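Local coordinates for Low molecular weight phosphotyrosine protein phosphatase 1 (Drosophila melanogaster, PDB 7CUY), which probably removes phosphate from tyrosine-phosphorylated proteins and hydrolyses small aryl and acyl phosphates, as a cytoplasmic low molecular weight phosphatase, at residues D38-N49 with T67-K75; I18-L27 with Y138-M149. All coordinates share one frame; numbering follows the deposited sequence.

Contact 1: D38-N49 with T67-K75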
loop_
_atom_site.group_PDB
_atom_site.type_symbol
_atom_site.label_atom_id
_atom_site.label_comp_id
_atom_site.label_asym_id
_atom_site.label_seq_id
_atom_site.Cartn_x
_atom_site.Cartn_y
_atom_site.Cartn_z
ATOM N N ASP A 38 -5.773 -4.642 -3.098
ATOM C CA ASP A 38 -5.924 -5.272 -1.791
ATOM C C ASP A 38 -4.740 -4.811 -0.957
ATOM O O ASP A 38 -3.830 -4.156 -1.476
ATOM C CB ASP A 38 -5.995 -6.796 -1.939
ATOM C CG ASP A 38 -6.462 -7.521 -0.659
ATOM O OD1 ASP A 38 -7.154 -6.915 0.192
ATOM O OD2 ASP A 38 -6.153 -8.737 -0.528
ATOM N N SER A 39 -4.749 -5.108 0.344
ATOM C CA SER A 39 -3.563 -4.846 1.160
ATOM C C SER A 39 -3.395 -5.960 2.191
ATOM O O SER A 39 -4.345 -6.677 2.502
ATOM C CB SER A 39 -3.626 -3.470 1.849
ATOM O OG SER A 39 -4.699 -3.411 2.776
ATOM N N ALA A 40 -2.173 -6.124 2.705
ATOM C CA ALA A 40 -1.958 -7.130 3.745
ATOM C C ALA A 40 -0.686 -6.818 4.530
ATOM O O ALA A 40 0.077 -5.908 4.188
ATOM C CB ALA A 40 -1.906 -8.544 3.154
ATOM N N ALA A 41 -0.457 -7.621 5.577
ATOM C CA ALA A 41 0.572 -7.388 6.586
ATOM C C ALA A 41 1.682 -8.425 6.483
ATOM O O ALA A 41 1.405 -9.601 6.228
ATOM C CB ALA A 41 -0.019 -7.455 8.000
ATOM N N ILE A 42 2.935 -7.977 6.679
ATOM C CA ILE A 42 4.041 -8.909 6.942
ATOM C C ILE A 42 3.779 -9.661 8.241
ATOM O O ILE A 42 3.731 -10.897 8.267
ATOM C CB ILE A 42 5.401 -8.175 7.010
ATOM C CG1 ILE A 42 5.762 -7.430 5.717
ATOM C CG2 ILE A 42 6.549 -9.159 7.365
ATOM C CD1 ILE A 42 6.057 -8.320 4.537
ATOM N N GLY A 43 3.609 -8.912 9.352
ATOM C CA GLY A 43 3.420 -9.520 10.656
ATOM C C GLY A 43 1.949 -9.717 11.037
ATOM O O GLY A 43 1.043 -9.095 10.468
ATOM N N GLY A 44 1.725 -10.575 12.033
ATOM C CA GLY A 44 0.398 -11.053 12.368
ATOM C C GLY A 44 -0.285 -10.418 13.557
ATOM O O GLY A 44 -1.404 -10.827 13.888
ATOM N N TRP A 45 0.330 -9.407 14.188
ATOM C CA TRP A 45 -0.179 -8.883 15.458
ATOM C C TRP A 45 -1.624 -8.419 15.353
ATOM O O TRP A 45 -2.415 -8.652 16.267
ATOM C CB TRP A 45 0.683 -7.716 15.951
ATOM C CG TRP A 45 2.159 -7.944 15.956
ATOM C CD1 TRP A 45 2.896 -8.565 16.928
ATOM C CD2 TRP A 45 3.094 -7.525 14.949
ATOM N NE1 TRP A 45 4.232 -8.567 16.579
ATOM C CE2 TRP A 45 4.378 -7.941 15.368
ATOM C CE3 TRP A 45 2.964 -6.866 13.723
ATOM C CZ2 TRP A 45 5.525 -7.711 14.611
ATOM C CZ3 TRP A 45 4.118 -6.636 12.964
ATOM C CH2 TRP A 45 5.375 -7.062 13.414
ATOM N N HIS A 46 -1.990 -7.748 14.258
ATOM C CA HIS A 46 -3.269 -7.051 14.179
ATOM C C HIS A 46 -4.295 -7.758 13.301
ATOM O O HIS A 46 -5.331 -7.169 12.983
ATOM C CB HIS A 46 -3.022 -5.621 13.704
ATOM C CG HIS A 46 -1.990 -4.907 14.521
ATOM N ND1 HIS A 46 -2.245 -4.435 15.791
ATOM C CD2 HIS A 46 -0.683 -4.639 14.277
ATOM C CE1 HIS A 46 -1.149 -3.879 16.282
ATOM N NE2 HIS A 46 -0.184 -3.994 15.385
ATOM N N VAL A 47 -4.039 -9.009 12.921
ATOM C CA VAL A 47 -4.946 -9.747 12.045
ATOM C C VAL A 47 -6.337 -9.805 12.656
ATOM O O VAL A 47 -6.508 -10.151 13.836
ATOM C CB VAL A 47 -4.399 -11.159 11.782
ATOM C CG1 VAL A 47 -5.483 -12.070 11.242
ATOM C CG2 VAL A 47 -3.217 -11.094 10.811
ATOM N N GLY A 48 -7.344 -9.477 11.840
ATOM C CA GLY A 48 -8.719 -9.426 12.272
ATOM C C GLY A 48 -9.184 -8.067 12.735
ATOM O O GLY A 48 -10.400 -7.862 12.864
ATOM N N ASN A 49 -8.255 -7.132 12.984
ATOM C CA ASN A 49 -8.573 -5.783 13.427
ATOM C C ASN A 49 -8.810 -4.867 12.232
ATOM O O ASN A 49 -8.678 -5.261 11.067
ATOM C CB ASN A 49 -7.454 -5.208 14.295
ATOM C CG ASN A 49 -7.378 -5.857 15.658
ATOM O OD1 ASN A 49 -8.195 -6.723 16.004
ATOM N ND2 ASN A 49 -6.377 -5.457 16.441
ATOM N N THR A 67 -12.783 0.423 5.251
ATOM C CA THR A 67 -13.511 -0.657 5.904
ATOM C C THR A 67 -12.716 -1.953 5.843
ATOM O O THR A 67 -13.275 -3.049 5.840
ATOM C CB THR A 67 -14.879 -0.831 5.256
ATOM O OG1 THR A 67 -14.694 -1.289 3.913
ATOM C CG2 THR A 67 -15.594 0.502 5.225
ATOM N N HIS A 68 -11.404 -1.833 5.780
ATOM C CA HIS A 68 -10.557 -2.979 5.536
ATOM C C HIS A 68 -10.317 -3.737 6.843
ATOM O O HIS A 68 -10.294 -3.155 7.932
ATOM C CB HIS A 68 -9.269 -2.482 4.859
ATOM C CG HIS A 68 -8.038 -3.252 5.199
ATOM N ND1 HIS A 68 -7.637 -4.369 4.490
ATOM C CD2 HIS A 68 -7.094 -3.044 6.150
ATOM C CE1 HIS A 68 -6.506 -4.824 5.004
ATOM N NE2 HIS A 68 -6.158 -4.039 6.014
ATOM N N ILE A 69 -10.196 -5.055 6.730
ATOM C CA ILE A 69 -9.853 -5.924 7.852
ATOM C C ILE A 69 -8.444 -6.454 7.634
ATOM O O ILE A 69 -8.144 -6.997 6.563
ATOM C CB ILE A 69 -10.838 -7.097 7.995
ATOM C CG1 ILE A 69 -12.283 -6.601 8.091
ATOM C CG2 ILE A 69 -10.487 -7.919 9.232
ATOM C CD1 ILE A 69 -13.257 -7.681 8.515
ATOM N N VAL A 70 -7.597 -6.338 8.660
ATOM C CA VAL A 70 -6.197 -6.744 8.556
ATOM C C VAL A 70 -6.087 -8.238 8.295
ATOM O O VAL A 70 -6.581 -9.065 9.071
ATOM C CB VAL A 70 -5.427 -6.367 9.827
ATOM C CG1 VAL A 70 -4.010 -6.934 9.772
ATOM C CG2 VAL A 70 -5.404 -4.856 10.014
ATOM N N ARG A 71 -5.396 -8.595 7.221
ATOM C CA ARG A 71 -4.974 -9.966 7.000
ATOM C C ARG A 71 -3.474 -9.984 6.755
ATOM O O ARG A 71 -2.855 -8.962 6.412
ATOM C CB ARG A 71 -5.716 -10.618 5.818
ATOM C CG ARG A 71 -5.068 -10.371 4.458
ATOM C CD ARG A 71 -5.738 -11.178 3.355
ATOM N NE ARG A 71 -5.357 -10.730 2.014
ATOM C CZ ARG A 71 -4.296 -11.175 1.339
ATOM N NH1 ARG A 71 -3.486 -12.091 1.869
ATOM N NH2 ARG A 71 -4.038 -10.696 0.125
ATOM N N GLN A 72 -2.886 -11.164 6.933
ATOM C CA GLN A 72 -1.459 -11.341 6.739
ATOM C C GLN A 72 -1.185 -11.854 5.333
ATOM O O GLN A 72 -1.974 -12.625 4.770
ATOM C CB GLN A 72 -0.879 -12.296 7.780
ATOM C CG GLN A 72 0.580 -12.073 8.037
ATOM C CD GLN A 72 1.125 -13.036 9.054
ATOM O OE1 GLN A 72 0.392 -13.888 9.565
ATOM N NE2 GLN A 72 2.413 -12.912 9.363
ATOM N N ILE A 73 -0.065 -11.405 4.764
ATOM C CA ILE A 73 0.339 -11.873 3.450
ATOM C C ILE A 73 0.520 -13.390 3.488
ATOM O O ILE A 73 0.889 -13.976 4.519
ATOM C CB ILE A 73 1.631 -11.150 3.022
ATOM C CG1 ILE A 73 2.013 -11.466 1.572
ATOM C CG2 ILE A 73 2.792 -11.507 3.950
ATOM C CD1 ILE A 73 3.180 -10.596 1.047
ATOM N N ARG A 74 0.226 -14.036 2.365
ATOM C CA ARG A 74 0.447 -15.466 2.214
ATOM C C ARG A 74 1.237 -15.726 0.936
ATOM O O ARG A 74 1.335 -14.875 0.048
ATOM C CB ARG A 74 -0.883 -16.235 2.205
ATOM C CG ARG A 74 -1.974 -15.544 1.441
ATOM C CD ARG A 74 -3.263 -16.357 1.430
ATOM N NE ARG A 74 -4.411 -15.522 1.084
ATOM C CZ ARG A 74 -5.270 -15.034 1.978
ATOM N NH1 ARG A 74 -5.114 -15.311 3.268
ATOM N NH2 ARG A 74 -6.283 -14.267 1.589
ATOM N N LYS A 75 1.825 -16.918 0.856
ATOM C CA LYS A 75 2.645 -17.247 -0.304
ATOM C C LYS A 75 1.835 -17.268 -1.595
ATOM O O LYS A 75 2.375 -16.948 -2.657
ATOM C CB LYS A 75 3.330 -18.595 -0.088
ATOM C CG LYS A 75 4.108 -18.688 1.208
ATOM C CD LYS A 75 5.499 -18.125 1.038
ATOM C CE LYS A 75 6.485 -18.814 1.954
ATOM N NZ LYS A 75 7.597 -19.464 1.181
HETATM O O HOH W 1 -7.725 -8.437 2.499
#
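Arg71 reaches across to Asp38 of strand 35-41, the two side chains meeting at about a right angle. Its CB points away from the strand. CG stands between the backbone N and the carbonyl carbon (chi1 87°), which swings the chain back, and Arg71 CG packs on Ala40 CB at 3.9 Å. The chain then runs extended to NE, which makes a weak bond to Asp38 OD2 and a weak one to a water that also donates to Asp38 OD1. Ala40 CB lies under the centre of one guanidinium face, 4.0 Å from Arg71 CZ; Arg74 NH2 lies over the other, toward the rim. Arg71 NH2 makes the salt bridge to Asp38 OD2 at 3.0 Å. OD2 lies in the guanidinium plane, but NH2 meets the anti side of the carboxylate, 32° out of its plane. NH1 turns to Asp77 in a second salt bridge. A leucine here would probably leave Asp38 and Asp77 without the guanidinium that bridges them.

Ala41 and Gln72 form a single beta bridge. Ala41 N donates to Arg71 O (2.9 Å), and Ile73 N to Ala41 O (2.7 Å). The extended Gln72 chain carries NE2 to Ile42 O at 2.6 Å, nearly straight (172°). At the type II turn His46-Asn49, Gly48 N meets Val70 O, and Val70 N meets Asn49 O (2.8 Å).

Backbone bonds from Ile42 to Cys9 and Gly43 to Leu10 set these loops beside the probable phosphate-binding loop. Strand 35-41 is one of the sheet's two edge strands, next to strand 3-9. Ile73 touches helix 89-98, and His68 rests on helix 15-29.

Contact 2: I18-L27 with Y138-M149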
loop_
_atom_site.group_PDB
_atom_site.type_symbol
_atom_site.label_atom_id
_atom_site.label_comp_id
_atom_site.label_asym_id
_atom_site.label_seq_id
_atom_site.Cartn_x
_atom_site.Cartn_y
_atom_site.Cartn_z
ATOM N N ILE A 18 -4.020 2.972 3.804
ATOM C CA ILE A 18 -4.084 4.251 3.107
ATOM C C ILE A 18 -3.721 4.056 1.642
ATOM O O ILE A 18 -4.443 4.495 0.743
ATOM C CB ILE A 18 -3.159 5.278 3.796
ATOM C CG1 ILE A 18 -3.736 5.730 5.141
ATOM C CG2 ILE A 18 -2.864 6.470 2.888
ATOM C CD1 ILE A 18 -2.726 6.540 5.996
ATOM N N ALA A 19 -2.595 3.373 1.382
ATOM C CA ALA A 19 -2.151 3.153 0.009
ATOM C C ALA A 19 -3.187 2.364 -0.783
ATOM O O ALA A 19 -3.414 2.630 -1.971
ATOM C CB ALA A 19 -0.789 2.438 0.001
ATOM N N GLU A 20 -3.837 1.399 -0.143
ATOM C CA GLU A 20 -4.898 0.671 -0.821
ATOM C C GLU A 20 -6.070 1.586 -1.147
ATOM O O GLU A 20 -6.595 1.562 -2.264
ATOM C CB GLU A 20 -5.371 -0.500 0.032
ATOM C CG GLU A 20 -6.561 -1.212 -0.597
ATOM C CD GLU A 20 -7.237 -2.157 0.353
ATOM O OE1 GLU A 20 -6.814 -2.234 1.530
ATOM O OE2 GLU A 20 -8.169 -2.842 -0.087
ATOM N N VAL A 21 -6.497 2.402 -0.186
ATOM C CA VAL A 21 -7.651 3.263 -0.432
ATOM C C VAL A 21 -7.305 4.350 -1.453
ATOM O O VAL A 21 -8.120 4.694 -2.333
ATOM C CB VAL A 21 -8.157 3.859 0.895
ATOM C CG1 VAL A 21 -9.139 4.977 0.619
ATOM C CG2 VAL A 21 -8.820 2.787 1.748
ATOM N N VAL A 22 -6.096 4.909 -1.363
ATOM C CA VAL A 22 -5.705 5.941 -2.314
ATOM C C VAL A 22 -5.605 5.354 -3.717
ATOM O O VAL A 22 -6.003 5.994 -4.698
ATOM C CB VAL A 22 -4.391 6.613 -1.865
ATOM C CG1 VAL A 22 -3.807 7.458 -2.971
ATOM C CG2 VAL A 22 -4.623 7.471 -0.625
ATOM N N MET A 23 -5.104 4.116 -3.842
ATOM C CA MET A 23 -4.978 3.528 -5.176
ATOM C C MET A 23 -6.352 3.320 -5.803
ATOM O O MET A 23 -6.553 3.617 -6.990
ATOM C CB MET A 23 -4.198 2.214 -5.109
ATOM C CG MET A 23 -3.854 1.572 -6.464
ATOM S SD MET A 23 -2.450 2.361 -7.328
ATOM C CE MET A 23 -3.325 3.331 -8.498
ATOM N N VAL A 24 -7.320 2.846 -5.015
ATOM C CA VAL A 24 -8.665 2.645 -5.540
ATOM C C VAL A 24 -9.273 3.980 -5.957
ATOM O O VAL A 24 -9.849 4.101 -7.038
ATOM C CB VAL A 24 -9.542 1.904 -4.515
ATOM C CG1 VAL A 24 -11.004 1.969 -4.911
ATOM C CG2 VAL A 24 -9.109 0.464 -4.446
ATOM N N ASP A 25 -9.121 5.004 -5.116
ATOM C CA ASP A 25 -9.577 6.344 -5.465
ATOM C C ASP A 25 -8.865 6.870 -6.701
ATOM O O ASP A 25 -9.476 7.524 -7.558
ATOM C CB ASP A 25 -9.349 7.284 -4.287
ATOM C CG ASP A 25 -9.886 8.679 -4.543
ATOM O OD1 ASP A 25 -11.020 8.789 -5.072
ATOM O OD2 ASP A 25 -9.172 9.658 -4.212
ATOM N N THR A 26 -7.573 6.585 -6.817
ATOM C CA THR A 26 -6.820 7.043 -7.970
ATOM C C THR A 26 -7.302 6.363 -9.244
ATOM O O THR A 26 -7.485 7.020 -10.277
ATOM C CB THR A 26 -5.334 6.783 -7.722
ATOM O OG1 THR A 26 -4.883 7.652 -6.681
ATOM C CG2 THR A 26 -4.518 7.011 -8.970
ATOM N N LEU A 27 -7.523 5.054 -9.194
ATOM C CA LEU A 27 -8.078 4.364 -10.353
ATOM C C LEU A 27 -9.462 4.894 -10.716
ATOM O O LEU A 27 -9.785 5.016 -11.902
ATOM C CB LEU A 27 -8.160 2.862 -10.086
ATOM C CG LEU A 27 -6.805 2.193 -9.854
ATOM C CD1 LEU A 27 -7.006 0.892 -9.074
ATOM C CD2 LEU A 27 -6.066 1.961 -11.180
ATOM N N TYR A 138 -0.187 9.671 3.431
ATOM C CA TYR A 138 -1.264 9.897 2.477
ATOM C C TYR A 138 -0.783 10.753 1.302
ATOM O O TYR A 138 -0.977 10.392 0.134
ATOM C CB TYR A 138 -2.466 10.540 3.181
ATOM C CG TYR A 138 -3.542 10.971 2.210
ATOM C CD1 TYR A 138 -4.548 10.102 1.844
ATOM C CD2 TYR A 138 -3.533 12.248 1.642
ATOM C CE1 TYR A 138 -5.521 10.469 0.945
ATOM C CE2 TYR A 138 -4.504 12.627 0.736
ATOM C CZ TYR A 138 -5.498 11.734 0.391
ATOM O OH TYR A 138 -6.482 12.093 -0.511
ATOM N N GLN A 139 -0.137 11.887 1.591
ATOM C CA GLN A 139 0.376 12.733 0.519
ATOM C C GLN A 139 1.309 11.955 -0.403
ATOM O O GLN A 139 1.243 12.096 -1.631
ATOM C CB GLN A 139 1.093 13.957 1.099
ATOM C CG GLN A 139 0.163 14.985 1.727
ATOM C CD GLN A 139 0.613 16.434 1.501
ATOM O OE1 GLN A 139 1.699 16.708 0.952
ATOM N NE2 GLN A 139 -0.246 17.373 1.892
ATOM N N GLN A 140 2.180 11.120 0.169
ATOM C CA GLN A 140 3.106 10.339 -0.646
ATOM C C GLN A 140 2.362 9.346 -1.528
ATOM O O GLN A 140 2.650 9.224 -2.724
ATOM C CB GLN A 140 4.108 9.610 0.250
ATOM C CG GLN A 140 5.099 10.533 0.936
ATOM C CD GLN A 140 5.894 9.824 2.025
ATOM O OE1 GLN A 140 5.351 9.477 3.075
ATOM N NE2 GLN A 140 7.182 9.622 1.786
ATOM N N CYS A 141 1.408 8.621 -0.948
ATOM C CA CYS A 141 0.626 7.656 -1.712
ATOM C C CYS A 141 -0.141 8.322 -2.855
ATOM O O CYS A 141 -0.288 7.742 -3.936
ATOM C CB CYS A 141 -0.336 6.930 -0.772
ATOM S SG CYS A 141 0.521 5.851 0.409
ATOM N N VAL A 142 -0.679 9.516 -2.622
ATOM C CA VAL A 142 -1.393 10.206 -3.692
ATOM C C VAL A 142 -0.477 10.421 -4.895
ATOM O O VAL A 142 -0.857 10.152 -6.044
ATOM C CB VAL A 142 -1.972 11.528 -3.163
ATOM C CG1 VAL A 142 -2.462 12.417 -4.322
ATOM C CG2 VAL A 142 -3.098 11.240 -2.185
ATOM N N VAL A 143 0.762 10.852 -4.647
ATOM C CA VAL A 143 1.694 11.105 -5.736
ATOM C C VAL A 143 2.197 9.794 -6.336
ATOM O O VAL A 143 2.228 9.629 -7.559
ATOM C CB VAL A 143 2.854 11.990 -5.249
ATOM C CG1 VAL A 143 3.943 12.104 -6.330
ATOM C CG2 VAL A 143 2.328 13.391 -4.832
ATOM N N ALA A 144 2.613 8.852 -5.488
ATOM C CA ALA A 144 3.166 7.593 -5.983
ATOM C C ALA A 144 2.132 6.797 -6.773
ATOM O O ALA A 144 2.428 6.261 -7.845
ATOM C CB ALA A 144 3.695 6.756 -4.808
ATOM N N CYS A 145 0.913 6.687 -6.243
ATOM C CA CYS A 145 -0.094 5.858 -6.894
ATOM C C CYS A 145 -0.434 6.388 -8.280
ATOM O O CYS A 145 -0.516 5.617 -9.242
ATOM C CB CYS A 145 -1.361 5.785 -6.037
ATOM S SG CYS A 145 -1.239 4.704 -4.568
ATOM N N ALA A 146 -0.658 7.697 -8.394
ATOM C CA ALA A 146 -0.900 8.300 -9.700
ATOM C C ALA A 146 0.209 7.953 -10.686
ATOM O O ALA A 146 -0.054 7.473 -11.797
ATOM C CB ALA A 146 -1.025 9.814 -9.538
ATOM N N ALA A 147 1.466 8.181 -10.285
ATOM C CA ALA A 147 2.590 7.977 -11.194
ATOM C C ALA A 147 2.690 6.518 -11.629
ATOM O O ALA A 147 2.854 6.229 -12.820
ATOM C CB ALA A 147 3.892 8.439 -10.540
ATOM N N PHE A 148 2.579 5.581 -10.677
ATOM C CA PHE A 148 2.542 4.163 -11.036
ATOM C C PHE A 148 1.404 3.860 -12.005
ATOM O O PHE A 148 1.594 3.176 -13.019
ATOM C CB PHE A 148 2.377 3.292 -9.792
ATOM C CG PHE A 148 2.132 1.839 -10.112
ATOM C CD1 PHE A 148 0.874 1.290 -9.993
ATOM C CD2 PHE A 148 3.170 1.036 -10.552
ATOM C CE1 PHE A 148 0.637 -0.051 -10.296
ATOM C CE2 PHE A 148 2.954 -0.296 -10.857
ATOM C CZ PHE A 148 1.675 -0.842 -10.729
ATOM N N MET A 149 0.194 4.315 -11.674
ATOM C CA MET A 149 -0.951 4.076 -12.550
ATOM C C MET A 149 -0.688 4.605 -13.949
ATOM O O MET A 149 -0.926 3.911 -14.951
ATOM C CB MET A 149 -2.203 4.733 -11.979
ATOM C CG MET A 149 -3.390 4.635 -12.918
ATOM S SD MET A 149 -4.827 5.469 -12.247
ATOM C CE MET A 149 -4.345 7.181 -12.593
HETATM O O HOH W 2 -6.916 10.162 -2.797
HETATM O O HOH W 3 -3.390 9.913 -6.687
#
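Ile18 opens the contact with CG2, which sits on Tyr138 CA at 3.8 Å. Ala19 follows, its CB meeting Cys141 SG at 3.7 Å. Val22 is a knob in a hole made by Tyr138, Cys141, Val142 and Cys145. Its two methyls part: CG1, anti to the backbone N (chi1 167°), reaches Val142 CA and Cys141 O, while Val22 CG2 touches Tyr138 CE1 at 3.5 Å. The reverse knob is Cys145, set among Ala19, Val22, Met23 and Thr26.

This is knobs-into-holes packing of two helices that cross at -46° with axes 9.2 Å apart. Both lie against Met7 of strand 3-9, on one face of the parallel sheet of this alpha/beta fold.

The bend at chi2 (78°) lays Met23 SD beside Cys145 SG at 3.8 Å, and chi3 turns CE to Met149 CB. Asp25 OD2 and Tyr138 OH share a bridging water. Thr26 OG1 donates to Val22 O within its own helix (2.8 Å) and accepts from a second water, which also donates to Val142 O. Thr26 CG2 meets Met149 CE at 3.6 Å. Last, Leu27 and Met149 lie alongside, running opposite ways, with Leu27 CD2 3.9 Å from Met149 SD.

Strand 35-41 is the next element after helix 15-29, and the two join the contacts. The centres of contacts 1 and 2 lie about 19 Å apart, with the middle of the chain between them. They touch where Ser39 OG meets Glu20 OE1 at 2.7 Å, a probable hydrogen bond. Both approach the probable catalytic loop from Cys9 to Arg15. The side chain of Ala41 in contact 1 is about 6 Å from that of Cys9, the likely nucleophile, and that of Ala19 in contact 2 about 8 Å from it. His68 NE2 hydrogen-bonds Asn12 of the same loop. In contact 1, His46 NE2 hydrogen-bonds N4 of a HEPES molecule, probably from the crystallisation liquor.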